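Local coordinates for fluorescence recovery protein (Synechocystis sp., PDB 4JDX) that destabilizes the active form of the orange carotenoid protein, accelerating its return to the resting form and speeding the recovery of fluorescence after non-photochemical quenching, at residues Gln32-Gly37 and Ser63-Glu68; Gln17-Ser22 and Ala103-Lys108; Ala85-Leu88 and Leu92-Ala95. All coordinates share one frame; numbering follows the deposited sequence.

Contact 1 (Gln32-Gly37 and Ser63-Glu68); sequences QRELDG and SAKRHE
Glu34 OE2 is gripped by two ammonium groups: Lys65 NZ, 3.3 Å from Glu34 OE2 in a salt bridge that joins helix 17-47 to helix 53-70, and that of Lys72, from just beyond the second helix. The other carboxylate oxygen, Glu34 OE1, is hydrogen-bonded to the hydroxyl of Tyr73, which helps fix the rotation of a group that is largely buried. Glu34 spans the gap because its CG stands opposite the backbone N (chi1 -169°) and the rest of the chain is stretched out. Lys65 instead bends twice, at chi2 and chi4, and its NZ also makes a salt bridge with Glu68 OE1, 3.6 Å away and one helical turn on. The two carboxylates come near each other, with Glu34 OE2 4.2 Å from Glu68 OE2 and their planes 79° apart, close to perpendicular. The closeness of the two acids is probably offset by Lys65 and Lys72, each of which pairs with both. Little surface is buried and the backbones stay well separated, Glu34 CA and Lys65 CA being 10.0 Å apart. The helices are thus linked here by a charge network rather than by close packing, and the lysines probably help keep both glutamates ionised.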
# COMPACT_ATOMS: atom_id res chain seq x y z
N GLN A 32 -13.01 12.50 -8.46
CA GLN A 32 -12.21 12.13 -9.62
C GLN A 32 -10.90 12.92 -9.63
O GLN A 32 -9.86 12.39 -10.01
CB GLN A 32 -12.99 12.38 -10.90
CG GLN A 32 -14.17 11.43 -11.08
CD GLN A 32 -13.74 9.99 -11.26
OE1 GLN A 32 -12.67 9.72 -11.81
NE2 GLN A 32 -14.56 9.06 -10.80
N ARG A 33 -10.96 14.18 -9.20
CA ARG A 33 -9.76 15.01 -9.16
C ARG A 33 -8.77 14.46 -8.14
O ARG A 33 -7.56 14.54 -8.33
CB ARG A 33 -10.12 16.45 -8.79
CG ARG A 33 -10.93 17.20 -9.84
CD ARG A 33 -10.81 18.69 -9.63
NE ARG A 33 -11.50 19.47 -10.66
CZ ARG A 33 -12.54 20.27 -10.45
NH1 ARG A 33 -13.06 20.41 -9.23
NH2 ARG A 33 -13.07 20.93 -11.46
N GLU A 34 -9.30 13.91 -7.05
CA GLU A 34 -8.45 13.38 -5.99
C GLU A 34 -7.78 12.08 -6.43
O GLU A 34 -6.65 11.79 -6.05
CB GLU A 34 -9.26 13.15 -4.71
CG GLU A 34 -8.39 12.85 -3.51
CD GLU A 34 -9.14 12.91 -2.20
OE1 GLU A 34 -10.38 12.74 -2.21
OE2 GLU A 34 -8.49 13.12 -1.15
N LEU A 35 -8.49 11.30 -7.24
CA LEU A 35 -7.93 10.08 -7.80
C LEU A 35 -6.75 10.41 -8.71
O LEU A 35 -5.70 9.78 -8.63
CB LEU A 35 -8.98 9.31 -8.60
CG LEU A 35 -10.20 8.78 -7.84
CD1 LEU A 35 -11.12 8.03 -8.79
CD2 LEU A 35 -9.78 7.91 -6.66
N ASP A 36 -6.94 11.41 -9.56
CA ASP A 36 -5.90 11.82 -10.49
C ASP A 36 -4.65 12.28 -9.75
O ASP A 36 -3.54 11.91 -10.11
CB ASP A 36 -6.42 12.94 -11.40
CG ASP A 36 -7.41 12.44 -12.44
OD1 ASP A 36 -7.37 11.23 -12.75
OD2 ASP A 36 -8.21 13.25 -12.94
N GLY A 37 -4.84 13.08 -8.71
CA GLY A 37 -3.73 13.56 -7.92
C GLY A 37 -3.04 12.42 -7.20
O GLY A 37 -1.82 12.30 -7.22
N SER A 63 -2.44 3.36 2.33
CA SER A 63 -3.35 2.86 3.35
C SER A 63 -4.15 4.01 3.95
O SER A 63 -5.36 3.91 4.15
CB SER A 63 -2.58 2.15 4.47
OG SER A 63 -2.10 0.87 4.06
N ALA A 64 -3.45 5.10 4.22
CA ALA A 64 -4.04 6.25 4.91
C ALA A 64 -4.93 7.04 3.96
O ALA A 64 -6.07 7.36 4.29
CB ALA A 64 -2.93 7.14 5.47
N LYS A 65 -4.40 7.36 2.78
CA LYS A 65 -5.13 8.18 1.82
C LYS A 65 -6.38 7.45 1.36
O LYS A 65 -7.38 8.08 1.03
CB LYS A 65 -4.24 8.51 0.62
CG LYS A 65 -4.48 9.91 0.05
CD LYS A 65 -4.01 10.99 1.02
CE LYS A 65 -4.06 12.37 0.40
NZ LYS A 65 -5.43 12.75 -0.03
N ARG A 66 -6.33 6.12 1.35
CA ARG A 66 -7.47 5.32 0.91
C ARG A 66 -8.58 5.33 1.96
O ARG A 66 -9.76 5.36 1.62
CB ARG A 66 -7.03 3.89 0.63
CG ARG A 66 -8.17 3.00 0.16
CD ARG A 66 -7.67 1.73 -0.49
NE ARG A 66 -8.78 0.86 -0.88
CZ ARG A 66 -8.64 -0.25 -1.61
NH1 ARG A 66 -7.44 -0.63 -2.02
NH2 ARG A 66 -9.70 -0.98 -1.91
N HIS A 67 -8.19 5.31 3.23
CA HIS A 67 -9.17 5.31 4.31
C HIS A 67 -9.81 6.69 4.44
O HIS A 67 -11.00 6.81 4.71
CB HIS A 67 -8.50 4.93 5.64
CG HIS A 67 -9.46 4.82 6.78
ND1 HIS A 67 -9.39 5.64 7.89
CD2 HIS A 67 -10.52 4.01 6.99
CE1 HIS A 67 -10.36 5.33 8.73
NE2 HIS A 67 -11.06 4.34 8.21
N GLU A 68 -8.99 7.72 4.24
CA GLU A 68 -9.46 9.10 4.25
C GLU A 68 -10.54 9.29 3.20
O GLU A 68 -11.62 9.81 3.49
CB GLU A 68 -8.29 10.03 3.95
CG GLU A 68 -8.65 11.50 3.82
CD GLU A 68 -7.50 12.35 3.32
OE1 GLU A 68 -6.36 11.84 3.31
OE2 GLU A 68 -7.73 13.51 2.94

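Contact 2 (Gln17-Ser22 and Ala103-Lys108); sequences QAETQS and ADKQSK
Glu19 and Lys105 carry this contact between them, a single salt bridge that joins the first turns of two helices, 17-47 and 103-114, in an all-helical fold. Their side chains approach from opposite directions, Lys105 covering the longer part of the way, and close a backbone separation of 10.5 Å between Glu19 CA and Lys105 CA. Each has its CG anti to the carbonyl carbon, with chi1 near -79° in Glu19 and -70° in Lys105, and each is extended beyond it, and their combined length covers the separation.

The ammonium group faces both carboxylate oxygens: Lys105 NZ lies 2.6 Å from Glu19 OE1 and donates a hydrogen bond of 2.8 Å to Glu19 OE2. That second oxygen is met on its syn side, with NZ 32° out of the carboxylate plane. Glu19 OE2 also accepts a hydrogen bond from the backbone N of Ala102, just ahead of helix 103-114, while Lys105 NZ reaches the carbonyl of Pro14 and makes a cation-pi contact with Trp15. An acid suits this largely buried place because it answers both a lysine and a backbone N-H. With an alanine here, Lys105 would probably lose its countercharge and the N-H of Ala102 its acceptor, untying the two helix starts.

Hydroxyls also bond to backbone carbonyls within each turn. Thr20 OG1 donates to Gln17 O at 2.8 Å, and in the other helix Ser107 OG and Ser107 N reach Ala103 O from opposite faces of its carbonyl plane.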
# COMPACT_ATOMS: atom_id res chain seq x y z
N GLN A 17 -33.66 20.94 -3.75
CA GLN A 17 -33.39 19.80 -4.60
C GLN A 17 -32.21 20.11 -5.52
O GLN A 17 -31.30 19.30 -5.68
CB GLN A 17 -34.63 19.48 -5.43
CG GLN A 17 -34.54 18.19 -6.23
CD GLN A 17 -35.86 17.83 -6.88
OE1 GLN A 17 -36.88 18.48 -6.63
NE2 GLN A 17 -35.85 16.80 -7.71
N ALA A 18 -32.23 21.31 -6.10
CA ALA A 18 -31.19 21.74 -7.02
C ALA A 18 -29.83 21.79 -6.33
O ALA A 18 -28.81 21.43 -6.92
CB ALA A 18 -31.54 23.11 -7.61
N GLU A 19 -29.81 22.24 -5.08
CA GLU A 19 -28.57 22.33 -4.31
C GLU A 19 -27.99 20.95 -4.01
O GLU A 19 -26.79 20.74 -4.18
CB GLU A 19 -28.81 23.10 -3.01
CG GLU A 19 -28.85 24.61 -3.18
CD GLU A 19 -29.11 25.35 -1.89
OE1 GLU A 19 -30.02 24.92 -1.14
OE2 GLU A 19 -28.41 26.35 -1.62
N THR A 20 -28.83 20.02 -3.58
CA THR A 20 -28.38 18.69 -3.22
C THR A 20 -27.89 17.92 -4.44
O THR A 20 -26.93 17.16 -4.37
CB THR A 20 -29.50 17.88 -2.53
OG1 THR A 20 -30.64 17.82 -3.39
CG2 THR A 20 -29.89 18.50 -1.20
N GLN A 21 -28.57 18.13 -5.57
CA GLN A 21 -28.25 17.41 -6.80
C GLN A 21 -26.93 17.88 -7.40
O GLN A 21 -26.11 17.07 -7.83
CB GLN A 21 -29.39 17.57 -7.81
CG GLN A 21 -29.16 16.84 -9.12
CD GLN A 21 -30.36 16.90 -10.04
OE1 GLN A 21 -31.44 17.34 -9.64
NE2 GLN A 21 -30.19 16.46 -11.28
N SER A 22 -26.73 19.20 -7.42
CA SER A 22 -25.50 19.77 -7.97
C SER A 22 -24.32 19.56 -7.02
O SER A 22 -23.17 19.50 -7.46
CB SER A 22 -25.69 21.26 -8.27
OG SER A 22 -26.29 21.44 -9.53
N ALA A 103 -26.16 32.07 -1.20
CA ALA A 103 -25.06 32.98 -0.92
C ALA A 103 -24.47 32.75 0.47
O ALA A 103 -23.26 32.82 0.66
CB ALA A 103 -25.52 34.42 -1.07
N ASP A 104 -25.34 32.49 1.45
CA ASP A 104 -24.90 32.31 2.83
C ASP A 104 -24.02 31.07 2.99
O ASP A 104 -23.05 31.08 3.75
CB ASP A 104 -26.10 32.26 3.78
CG ASP A 104 -27.11 31.18 3.41
OD1 ASP A 104 -26.94 30.54 2.35
OD2 ASP A 104 -28.08 30.99 4.17
N LYS A 105 -24.35 30.01 2.26
CA LYS A 105 -23.56 28.79 2.28
C LYS A 105 -22.18 29.02 1.67
O LYS A 105 -21.17 28.55 2.20
CB LYS A 105 -24.27 27.67 1.52
CG LYS A 105 -25.51 27.16 2.23
CD LYS A 105 -26.37 26.32 1.32
CE LYS A 105 -27.66 25.92 2.01
NZ LYS A 105 -28.72 25.58 1.04
N GLN A 106 -22.14 29.74 0.56
CA GLN A 106 -20.88 30.03 -0.12
C GLN A 106 -19.94 30.80 0.81
O GLN A 106 -18.77 30.46 0.94
CB GLN A 106 -21.12 30.83 -1.39
CG GLN A 106 -21.92 30.09 -2.45
CD GLN A 106 -21.96 30.83 -3.78
OE1 GLN A 106 -20.91 31.17 -4.34
NE2 GLN A 106 -23.16 31.08 -4.28
N SER A 107 -20.48 31.83 1.45
CA SER A 107 -19.69 32.69 2.32
C SER A 107 -19.11 31.89 3.49
O SER A 107 -17.93 32.03 3.82
CB SER A 107 -20.54 33.84 2.86
OG SER A 107 -20.92 34.71 1.81
N LYS A 108 -19.95 31.06 4.09
CA LYS A 108 -19.54 30.26 5.24
C LYS A 108 -18.41 29.31 4.84
O LYS A 108 -17.41 29.18 5.56
CB LYS A 108 -20.73 29.47 5.78
CG LYS A 108 -20.43 28.64 7.02
CD LYS A 108 -20.06 29.52 8.21
CE LYS A 108 -19.94 28.70 9.48
NZ LYS A 108 -19.42 29.50 10.63

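Contact 3 (Ala85-Leu88 and Leu92-Ala95); sequences AQLL and LVQA
Leu87 and Leu92 cross at about a right angle where helix 80-89 ends and the chain turns back, with Leu87 CD2 3.8 Å from Leu92 CD1. Beside this methyl contact, Leu87 O receives Leu92 N at 2.7 Å. Val93 N adds a weak bond to the same oxygen, which therefore takes up two N-H groups of the departing chain.

Val93 is set against both the backbone and the CB atoms of Leu87 and Leu88. Its CG2, lying between its own backbone N and carbonyl carbon, rests 3.7 Å from Leu88 N and 3.9 Å from Leu87 CB, a snug fit for a short branched residue. Leu88 behaves differently: its CB leaves the helix in a direction away from the loop overall, yet CB still touches Val93 CG2. With CG trans to the backbone N (chi1 -178°) and a turn at chi2 (64°), Leu88 CD1 is brought to the loop backbone, 3.4 Å from Val93 O and 3.6 Å from Ala95 N. The small Ala95 side chain probably helps the leucine lie alongside; Leu88 CD1 is 4.3 Å from Ala95 CB. A water lies 3.1 Å from both Leu88 O and Val93 O and can donate to either, though it has other acceptors in reach.

Helix 17-47 covers Leu87 with Phe27 and Val93 with Leu26 and Ala30, whereas Leu88 packs on Ile109 and Ala113 of helix 103-114. A backbone N-H bonded to the carbonyl five residues earlier, with apolar side chains touching across the same two positions, is consistent with a Schellman-type C-cap, a common way for a helix to end and reverse its chain.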
# COMPACT_ATOMS: atom_id res chain seq x y z
N ALA A 85 -15.67 22.99 2.50
CA ALA A 85 -14.59 23.86 2.96
C ALA A 85 -13.25 23.14 2.82
O ALA A 85 -12.27 23.72 2.34
CB ALA A 85 -14.82 24.27 4.40
N GLN A 86 -13.22 21.88 3.24
CA GLN A 86 -12.00 21.08 3.15
C GLN A 86 -11.58 20.88 1.69
O GLN A 86 -10.41 21.06 1.34
CB GLN A 86 -12.22 19.71 3.81
CG GLN A 86 -10.95 18.89 3.94
CD GLN A 86 -9.95 19.50 4.91
OE1 GLN A 86 -10.31 20.28 5.78
NE2 GLN A 86 -8.67 19.14 4.75
N LEU A 87 -12.54 20.51 0.85
CA LEU A 87 -12.30 20.33 -0.57
C LEU A 87 -11.75 21.60 -1.20
O LEU A 87 -10.86 21.54 -2.06
CB LEU A 87 -13.60 19.94 -1.28
CG LEU A 87 -14.20 18.59 -0.86
CD1 LEU A 87 -15.54 18.37 -1.55
CD2 LEU A 87 -13.23 17.45 -1.16
N LEU A 88 -12.28 22.74 -0.77
CA LEU A 88 -11.84 24.03 -1.28
C LEU A 88 -10.42 24.32 -0.83
O LEU A 88 -9.59 24.80 -1.60
CB LEU A 88 -12.78 25.13 -0.79
CG LEU A 88 -12.48 26.54 -1.27
CD1 LEU A 88 -12.66 26.65 -2.78
CD2 LEU A 88 -13.38 27.53 -0.55
N LEU A 92 -9.60 20.79 -4.36
CA LEU A 92 -10.36 19.76 -5.06
C LEU A 92 -11.64 20.34 -5.69
O LEU A 92 -12.24 19.72 -6.57
CB LEU A 92 -10.70 18.61 -4.12
CG LEU A 92 -9.49 17.78 -3.68
CD1 LEU A 92 -9.88 16.67 -2.71
CD2 LEU A 92 -8.78 17.19 -4.90
N VAL A 93 -12.04 21.51 -5.22
CA VAL A 93 -13.08 22.28 -5.89
C VAL A 93 -12.68 23.75 -5.94
O VAL A 93 -11.94 24.24 -5.08
CB VAL A 93 -14.45 22.16 -5.18
CG1 VAL A 93 -14.86 20.70 -5.06
CG2 VAL A 93 -14.41 22.84 -3.81
N GLN A 94 -13.16 24.45 -6.96
CA GLN A 94 -12.90 25.87 -7.10
C GLN A 94 -14.09 26.66 -6.57
O GLN A 94 -15.23 26.20 -6.66
CB GLN A 94 -12.62 26.22 -8.57
CG GLN A 94 -11.40 25.51 -9.14
CD GLN A 94 -10.11 25.91 -8.45
OE1 GLN A 94 -9.46 25.09 -7.79
NE2 GLN A 94 -9.73 27.17 -8.59
N ALA A 95 -13.82 27.82 -5.99
CA ALA A 95 -14.86 28.67 -5.42
C ALA A 95 -15.97 28.95 -6.43
O ALA A 95 -17.14 29.06 -6.08
CB ALA A 95 -14.26 29.97 -4.92
O HOH W 1 -9.41 25.84 -4.49

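Overall arrangement
From the N terminus, the chain opens contact 2 in the first turn of helix 17-47 and contact 1 farther along the same helix. Contact 1 closes first, when helix 53-70 comes back beside helix 17-47. Contact 3 follows in series, a short local loop at the end of helix 80-89. Contact 2 closes last, at the start of helix 103-114, so its long loop encloses both of the others and no two cross. Contacts 1 and 2 lie on opposite sides of the chain's centre, their centres about 25 Å apart. Contacts 1 and 3 touch, Arg33 NH1 lying 2.9 Å from Leu92 O, a probable hydrogen bond that ties the loop to the long helix.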